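Local coordinates for D-alanyl-D-alanine carboxypeptidase (Penicillin binding protein) family protein (Francisella tularensis subsp. tularensis, PDB 6OSU) that probably removes C-terminal D-alanyl residues from sugar-peptide cell wall precursors, as a serine-type carboxypeptidase of the S11 family, at residues 25-30 with 373-378; 398-403 with 407-412. One frame throughout, in Å; residues are numbered along the deposited sequence. Where two conformers were deposited one is given.

Interaction 1 of 2, residues 25-30 with 373-378; sequences DIIIRP and VPYLKQ
Ile-27 lies over one face of the Tyr-375 ring in a CH-pi contact. The contact ties the N-terminal loop 25-30 to the PBP5-type C-terminal domain, at the start of edge strand 376-382. CG1 of Ile-27 sits 4.2 Å from the centroid of the Tyr-375 ring and only 7° off the ring normal, so it stands almost straight above the centre. The two side chains run past each other in opposite directions. With chi2 of Ile-27 at 173°, CD1 is carried on toward the root of the tyrosine and comes 3.9 Å from CG of Tyr-375. Asp-25 approaches the same ring differently, at the hydroxyl end and in the ring plane. Its carboxylate is turned 87° against the ring. The modelled gap there is too short to be trusted, so its chemistry stays doubtful. The backbones keep apart, with 8.5 Å between CA of Ile-27 and CA of Tyr-375. Leu-403 touches both Ile-27 and Tyr-375. A hydrogen bond between Ile-28 O and Thr-371 OG1 also holds the loop to this domain. At the root of the ring, Ile-27 CD1 is 4.1 Å from Tyr-375 CB.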
ATOM      1  N   ASP A  25      13.393  17.438 -28.563  1.00112.67           N
ATOM      2  CA  ASP A  25      12.238  16.773 -27.980  1.00112.61           C
ATOM      3  C   ASP A  25      11.643  17.633 -26.872  1.00111.55           C
ATOM      4  O   ASP A  25      12.362  18.233 -26.068  1.00112.52           O
ATOM      5  CB  ASP A  25      12.631  15.398 -27.438  1.00116.18           C
ATOM      6  CG  ASP A  25      13.963  14.905 -27.985  1.00120.91           C
ATOM      7  OD1 ASP A  25      14.698  14.218 -27.243  1.00124.39           O
ATOM      8  OD2 ASP A  25      14.285  15.218 -29.150  1.00122.04           O
ATOM      9  N   ILE A  26      10.317  17.701 -26.838  1.00108.63           N
ATOM     10  CA  ILE A  26       9.601  18.500 -25.850  1.00105.50           C
ATOM     11  C   ILE A  26       9.304  17.615 -24.647  1.00102.09           C
ATOM     12  O   ILE A  26       8.693  16.550 -24.788  1.00103.29           O
ATOM     13  CB  ILE A  26       8.310  19.093 -26.438  1.00104.56           C
ATOM     14  CG1 ILE A  26       7.937  18.406 -27.758  1.00104.86           C
ATOM     15  CG2 ILE A  26       8.472  20.582 -26.678  1.00104.43           C
ATOM     16  CD1 ILE A  26       7.239  17.065 -27.606  1.00106.20           C
ATOM     17  N   ILE A  27       9.752  18.044 -23.467  1.00 95.56           N
ATOM     18  CA  ILE A  27       9.525  17.276 -22.248  1.00 90.70           C
ATOM     19  C   ILE A  27       8.049  17.337 -21.889  1.00 86.70           C
ATOM     20  O   ILE A  27       7.458  18.419 -21.807  1.00 86.94           O
ATOM     21  CB  ILE A  27      10.398  17.810 -21.102  1.00 90.86           C
ATOM     22  CG1 ILE A  27      11.877  17.708 -21.475  1.00 91.51           C
ATOM     23  CG2 ILE A  27      10.129  17.041 -19.814  1.00 92.63           C
ATOM     24  CD1 ILE A  27      12.815  18.371 -20.485  1.00 93.15           C
ATOM     25  N   ILE A  28       7.445  16.174 -21.674  1.00 83.92           N
ATOM     26  CA  ILE A  28       6.027  16.066 -21.353  1.00 78.93           C
ATOM     27  C   ILE A  28       5.893  15.944 -19.845  1.00 76.85           C
ATOM     28  O   ILE A  28       6.368  14.967 -19.252  1.00 77.18           O
ATOM     29  CB  ILE A  28       5.386  14.855 -22.046  1.00 77.90           C
ATOM     30  CG1 ILE A  28       5.872  14.749 -23.495  1.00 77.57           C
ATOM     31  CG2 ILE A  28       3.868  14.920 -21.956  1.00 76.18           C
ATOM     32  CD1 ILE A  28       4.902  15.289 -24.529  1.00 74.95           C
ATOM     33  N   ARG A  29       5.267  16.948 -19.212  0.51 75.59           N
ATOM     34  CA  ARG A  29       4.979  16.787 -17.793  0.51 75.23           C
ATOM     35  C   ARG A  29       3.721  15.940 -17.621  0.51 75.32           C
ATOM     36  O   ARG A  29       2.799  16.028 -18.436  0.51 74.20           O
ATOM     37  CB  ARG A  29       4.784  18.142 -17.107  0.51 75.65           C
ATOM     38  CG  ARG A  29       5.832  19.189 -17.447  0.51 76.77           C
ATOM     39  CD  ARG A  29       6.341  19.936 -16.212  0.51 78.40           C
ATOM     40  NE  ARG A  29       5.290  20.282 -15.255  0.51 78.55           N
ATOM     41  CZ  ARG A  29       5.315  19.957 -13.965  0.51 79.80           C
ATOM     42  NH1 ARG A  29       6.342  19.280 -13.469  0.51 81.18           N
ATOM     43  NH2 ARG A  29       4.320  20.316 -13.165  0.51 79.92           N
ATOM     44  N   PRO A  30       3.666  15.098 -16.593  1.00 75.83           N
ATOM     45  CA  PRO A  30       2.431  14.351 -16.328  1.00 75.48           C
ATOM     46  C   PRO A  30       1.297  15.302 -15.970  1.00 74.28           C
ATOM     47  O   PRO A  30       1.467  16.221 -15.167  1.00 73.24           O
ATOM     48  CB  PRO A  30       2.811  13.444 -15.153  1.00 76.55           C
ATOM     49  CG  PRO A  30       4.304  13.355 -15.197  1.00 77.49           C
ATOM     50  CD  PRO A  30       4.770  14.689 -15.707  1.00 76.92           C
ATOM     51  N   VAL A 373      13.627  11.339 -17.288  1.00 60.62           N
ATOM     52  CA  VAL A 373      14.867  10.646 -16.920  1.00 60.25           C
ATOM     53  C   VAL A 373      16.049  11.017 -17.809  1.00 63.68           C
ATOM     54  O   VAL A 373      17.109  11.379 -17.266  1.00 63.91           O
ATOM     55  CB  VAL A 373      14.624   9.128 -16.862  1.00 58.25           C
ATOM     56  CG1 VAL A 373      15.945   8.393 -16.723  1.00 58.64           C
ATOM     57  CG2 VAL A 373      13.703   8.795 -15.703  1.00 55.54           C
ATOM     58  N   PRO A 374      15.962  10.963 -19.142  1.00 66.84           N
ATOM     59  CA  PRO A 374      17.143  11.290 -19.956  1.00 70.14           C
ATOM     60  C   PRO A 374      17.568  12.749 -19.885  1.00 72.10           C
ATOM     61  O   PRO A 374      18.599  13.098 -20.470  1.00 74.98           O
ATOM     62  CB  PRO A 374      16.703  10.914 -21.378  1.00 72.45           C
ATOM     63  CG  PRO A 374      15.232  11.029 -21.358  1.00 71.39           C
ATOM     64  CD  PRO A 374      14.816  10.577 -19.990  1.00 68.13           C
ATOM     65  N   TYR A 375      16.830  13.609 -19.187  1.00 71.85           N
ATOM     66  CA  TYR A 375      17.136  15.034 -19.136  1.00 74.49           C
ATOM     67  C   TYR A 375      17.583  15.511 -17.763  1.00 71.62           C
ATOM     68  O   TYR A 375      17.787  16.715 -17.581  1.00 73.03           O
ATOM     69  CB  TYR A 375      15.920  15.846 -19.592  1.00 78.02           C
ATOM     70  CG  TYR A 375      15.621  15.676 -21.057  1.00 82.57           C
ATOM     71  CD1 TYR A 375      16.037  16.623 -21.982  1.00 87.23           C
ATOM     72  CD2 TYR A 375      14.945  14.557 -21.521  1.00 83.00           C
ATOM     73  CE1 TYR A 375      15.777  16.467 -23.327  1.00 91.66           C
ATOM     74  CE2 TYR A 375      14.682  14.390 -22.861  1.00 87.34           C
ATOM     75  CZ  TYR A 375      15.099  15.347 -23.760  1.00 92.15           C
ATOM     76  OH  TYR A 375      14.836  15.185 -25.099  1.00 97.24           O
ATOM     77  N   LEU A 376      17.743  14.612 -16.798  1.00 67.87           N
ATOM     78  CA  LEU A 376      18.149  15.008 -15.458  1.00 66.16           C
ATOM     79  C   LEU A 376      19.653  15.261 -15.409  1.00 68.65           C
ATOM     80  O   LEU A 376      20.432  14.645 -16.141  1.00 70.50           O
ATOM     81  CB  LEU A 376      17.754  13.929 -14.449  1.00 62.65           C
ATOM     82  CG  LEU A 376      16.266  13.572 -14.480  1.00 61.16           C
ATOM     83  CD1 LEU A 376      15.984  12.326 -13.668  1.00 60.09           C
ATOM     84  CD2 LEU A 376      15.415  14.733 -13.985  1.00 61.25           C
ATOM     85  N   LYS A 377      20.057  16.191 -14.543  1.00 69.35           N
ATOM     86  CA  LYS A 377      21.456  16.587 -14.427  1.00 71.12           C
ATOM     87  C   LYS A 377      21.801  16.826 -12.965  1.00 69.18           C
ATOM     88  O   LYS A 377      21.037  17.472 -12.243  1.00 67.96           O
ATOM     89  CB  LYS A 377      21.747  17.855 -15.246  1.00 74.13           C
ATOM     90  CG  LYS A 377      21.513  17.722 -16.751  1.00 76.96           C
ATOM     91  CD  LYS A 377      22.571  16.859 -17.434  1.00 79.99           C
ATOM     92  CE  LYS A 377      22.250  16.663 -18.914  1.00 83.01           C
ATOM     93  NZ  LYS A 377      23.314  15.925 -19.654  1.00 85.90           N
ATOM     94  N   GLN A 378      22.947  16.300 -12.536  1.00 69.30           N
ATOM     95  CA  GLN A 378      23.444  16.545 -11.189  1.00 69.79           C
ATOM     96  C   GLN A 378      24.129  17.902 -11.119  1.00 70.99           C
ATOM     97  O   GLN A 378      24.900  18.273 -12.010  1.00 73.79           O
ATOM     98  CB  GLN A 378      24.432  15.458 -10.764  1.00 72.24           C
ATOM     99  CG  GLN A 378      23.802  14.164 -10.295  1.00 72.26           C
ATOM    100  CD  GLN A 378      24.785  13.291  -9.536  1.00 75.49           C
ATOM    101  OE1 GLN A 378      25.981  13.583  -9.484  1.00 77.76           O
ATOM    102  NE2 GLN A 378      24.282  12.218  -8.935  1.00 75.49           N
TER

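Interaction 2 of 2, residues 398-403 with 407-412; sequences NLVITL and KEEIAS
The carboxylate of Glu-409 presents one face to Val-400, whose CG1 stands over it and lies 3.6 Å from CG of Glu-409. Across the same antiparallel beta hairpin, Ser-412 OG sits over a face of the Asn-398 amide, 3.6 Å from CG of Asn-398. This face of the sheet carries Val-400, Thr-402, Glu-409 and Ser-412. Glu-409 also lies close to the carboxylate of Glu-381, which may favour a proton on one of them. On the other face Ile-401 CG1 packs on Ala-411 CB at 4.0 Å. With chi1 at -54°, Ile-401 CG1 lies beside the backbone N, where it meets Ala-411 CB; CD1 then turns away.

A classic beta bulge interrupts the pairing, with Ile-410 and Ala-411 both set opposite Ile-401. Ile-401 O takes two bonds, one from Ile-410 N at 2.6 Å and a weak one from Ala-411 N at 3.4 Å. Ile-401 N returns an almost straight bond to Ala-411 O at 2.9 Å (176° at the hydrogen). Past the bulge, Leu-403 N donates to Glu-408 O at 3.2 Å. There the two side chains lie side by side, with Leu-403 CD2 3.8 Å from Glu-408 OE2.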
ATOM      1  N   ASN A 398      23.958  22.223  -1.436  1.00 68.20           N
ATOM      2  CA  ASN A 398      23.065  21.135  -1.805  1.00 65.73           C
ATOM      3  C   ASN A 398      23.516  20.500  -3.112  1.00 64.37           C
ATOM      4  O   ASN A 398      23.913  21.201  -4.049  1.00 64.35           O
ATOM      5  CB  ASN A 398      21.624  21.630  -1.969  1.00 64.26           C
ATOM      6  CG  ASN A 398      21.017  22.119  -0.672  1.00 66.33           C
ATOM      7  OD1 ASN A 398      21.159  21.489   0.375  1.00 67.37           O
ATOM      8  ND2 ASN A 398      20.324  23.250  -0.739  1.00 67.25           N
ATOM      9  N   LEU A 399      23.448  19.172  -3.177  1.00 63.69           N
ATOM     10  CA  LEU A 399      23.469  18.495  -4.466  1.00 63.13           C
ATOM     11  C   LEU A 399      22.071  18.576  -5.062  1.00 62.13           C
ATOM     12  O   LEU A 399      21.082  18.262  -4.393  1.00 62.19           O
ATOM     13  CB  LEU A 399      23.916  17.038  -4.335  1.00 62.94           C
ATOM     14  CG  LEU A 399      24.135  16.313  -5.670  1.00 62.61           C
ATOM     15  CD1 LEU A 399      25.306  15.353  -5.573  1.00 65.14           C
ATOM     16  CD2 LEU A 399      22.888  15.568  -6.137  1.00 59.64           C
ATOM     17  N   VAL A 400      21.989  19.008  -6.313  1.00 62.36           N
ATOM     18  CA  VAL A 400      20.715  19.340  -6.932  1.00 62.19           C
ATOM     19  C   VAL A 400      20.547  18.527  -8.207  1.00 60.94           C
ATOM     20  O   VAL A 400      21.486  18.393  -9.001  1.00 60.93           O
ATOM     21  CB  VAL A 400      20.614  20.853  -7.225  1.00 63.89           C
ATOM     22  CG1 VAL A 400      19.365  21.161  -8.027  1.00 63.30           C
ATOM     23  CG2 VAL A 400      20.618  21.647  -5.921  1.00 65.30           C
ATOM     24  N   ILE A 401      19.352  17.972  -8.389  1.00 59.75           N
ATOM     25  CA  ILE A 401      18.947  17.325  -9.631  1.00 59.43           C
ATOM     26  C   ILE A 401      17.984  18.265 -10.341  1.00 60.08           C
ATOM     27  O   ILE A 401      16.902  18.563  -9.820  1.00 59.29           O
ATOM     28  CB  ILE A 401      18.295  15.958  -9.375  1.00 58.31           C
ATOM     29  CG1 ILE A 401      19.215  15.076  -8.532  1.00 57.64           C
ATOM     30  CG2 ILE A 401      17.955  15.273 -10.694  1.00 58.33           C
ATOM     31  CD1 ILE A 401      20.476  14.672  -9.237  1.00 57.80           C
ATOM     32  N   THR A 402      18.375  18.738 -11.519  1.00 62.53           N
ATOM     33  CA  THR A 402      17.559  19.657 -12.297  1.00 65.98           C
ATOM     34  C   THR A 402      17.065  18.983 -13.572  1.00 68.56           C
ATOM     35  O   THR A 402      17.615  17.974 -14.023  1.00 68.56           O
ATOM     36  CB  THR A 402      18.338  20.932 -12.648  1.00 68.47           C
ATOM     37  OG1 THR A 402      19.647  20.585 -13.118  1.00 70.14           O
ATOM     38  CG2 THR A 402      18.461  21.835 -11.434  1.00 68.03           C
ATOM     39  N   LEU A 403      16.012  19.557 -14.149  1.00 72.34           N
ATOM     40  CA  LEU A 403      15.392  19.027 -15.361  1.00 76.95           C
ATOM     41  C   LEU A 403      15.971  19.766 -16.563  1.00 86.23           C
ATOM     42  O   LEU A 403      15.574  20.894 -16.862  1.00 88.78           O
ATOM     43  CB  LEU A 403      13.875  19.165 -15.303  1.00 74.93           C
ATOM     44  CG  LEU A 403      13.134  18.627 -16.528  1.00 74.11           C
ATOM     45  CD1 LEU A 403      13.442  17.149 -16.718  1.00 72.04           C
ATOM     46  CD2 LEU A 403      11.638  18.858 -16.402  1.00 74.16           C
ATOM     47  N   LYS A 407      16.538  25.739 -14.374  1.00119.18           N
ATOM     48  CA  LYS A 407      16.812  25.840 -12.948  1.00112.32           C
ATOM     49  C   LYS A 407      15.798  25.083 -12.096  1.00106.41           C
ATOM     50  O   LYS A 407      15.941  25.052 -10.869  1.00103.51           O
ATOM     51  CB  LYS A 407      16.863  27.315 -12.524  1.00111.99           C
ATOM     52  CG  LYS A 407      17.929  28.135 -13.251  1.00112.83           C
ATOM     53  CD  LYS A 407      18.354  29.355 -12.440  1.00112.81           C
ATOM     54  CE  LYS A 407      17.483  30.572 -12.720  1.00115.56           C
ATOM     55  NZ  LYS A 407      18.090  31.473 -13.744  1.00119.42           N
ATOM     56  N   GLU A 408      14.793  24.468 -12.715  1.00104.38           N
ATOM     57  CA  GLU A 408      13.803  23.693 -11.977  1.00100.40           C
ATOM     58  C   GLU A 408      14.448  22.485 -11.310  1.00 95.11           C
ATOM     59  O   GLU A 408      15.218  21.748 -11.932  1.00 95.30           O
ATOM     60  CB  GLU A 408      12.692  23.235 -12.916  1.00102.48           C
ATOM     61  CG  GLU A 408      11.735  22.221 -12.323  1.00101.25           C
ATOM     62  CD  GLU A 408      10.801  21.657 -13.371  1.00104.16           C
ATOM     63  OE1 GLU A 408       9.949  20.809 -13.027  1.00103.32           O
ATOM     64  OE2 GLU A 408      10.927  22.064 -14.546  1.00107.74           O
ATOM     65  N   GLU A 409      14.111  22.273 -10.041  1.00 89.17           N
ATOM     66  CA  GLU A 409      14.756  21.266  -9.209  1.00 83.53           C
ATOM     67  C   GLU A 409      13.835  20.073  -8.998  1.00 78.49           C
ATOM     68  O   GLU A 409      12.679  20.235  -8.592  1.00 79.34           O
ATOM     69  CB  GLU A 409      15.166  21.862  -7.861  1.00 84.36           C
ATOM     70  CG  GLU A 409      16.225  22.945  -7.978  1.00 88.04           C
ATOM     71  CD  GLU A 409      16.737  23.426  -6.631  1.00 89.35           C
ATOM     72  OE1 GLU A 409      16.473  22.755  -5.609  1.00 88.26           O
ATOM     73  OE2 GLU A 409      17.407  24.483  -6.597  1.00 91.34           O
ATOM     74  N   ILE A 410      14.358  18.882  -9.269  1.00 74.18           N
ATOM     75  CA  ILE A 410      13.632  17.640  -9.020  1.00 70.44           C
ATOM     76  C   ILE A 410      13.932  17.101  -7.630  1.00 68.00           C
ATOM     77  O   ILE A 410      13.023  16.698  -6.901  1.00 67.30           O
ATOM     78  CB  ILE A 410      13.979  16.609 -10.114  1.00 70.04           C
ATOM     79  CG1 ILE A 410      13.435  17.071 -11.469  1.00 72.08           C
ATOM     80  CG2 ILE A 410      13.462  15.224  -9.747  1.00 67.58           C
ATOM     81  CD1 ILE A 410      12.040  17.649 -11.399  1.00 72.47           C
ATOM     82  N   ALA A 411      15.204  17.103  -7.243  1.00 67.46           N
ATOM     83  CA  ALA A 411      15.627  16.654  -5.928  1.00 65.12           C
ATOM     84  C   ALA A 411      16.712  17.587  -5.417  1.00 65.16           C
ATOM     85  O   ALA A 411      17.442  18.199  -6.200  1.00 65.42           O
ATOM     86  CB  ALA A 411      16.145  15.214  -5.962  1.00 64.17           C
ATOM     87  N   SER A 412      16.814  17.686  -4.094  1.00 65.43           N
ATOM     88  CA  SER A 412      17.820  18.523  -3.456  1.00 65.92           C
ATOM     89  C   SER A 412      18.231  17.870  -2.149  1.00 66.86           C
ATOM     90  O   SER A 412      17.369  17.490  -1.349  1.00 67.84           O
ATOM     91  CB  SER A 412      17.288  19.937  -3.202  1.00 66.49           C
ATOM     92  OG  SER A 412      18.270  20.747  -2.580  1.00 68.13           O
TER

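In the fold
Both interactions involve the C-terminal domain: interaction 2 lies within it, and interaction 1 joins the N-terminal loop to it. They meet at one sheet, where strands 376-382 and 395-403 are neighbours. Their centres are 12 Å apart. Interaction 1 is a surface contact between segments far apart in the chain, and it rests on side chains alone. Interaction 2 is partly buried and local, and backbone hydrogen bonds hold it. The two are joined directly: Lys-377 O and Thr-402 N are 3.0 Å apart, probably hydrogen-bonded, and Gln-378 CG packs on Ile-401 CD1 at 3.5 Å. Arg-29 NH1 also comes within 3.9 Å of Glu-408 OE1. Both contacts lie away from the predicted active site.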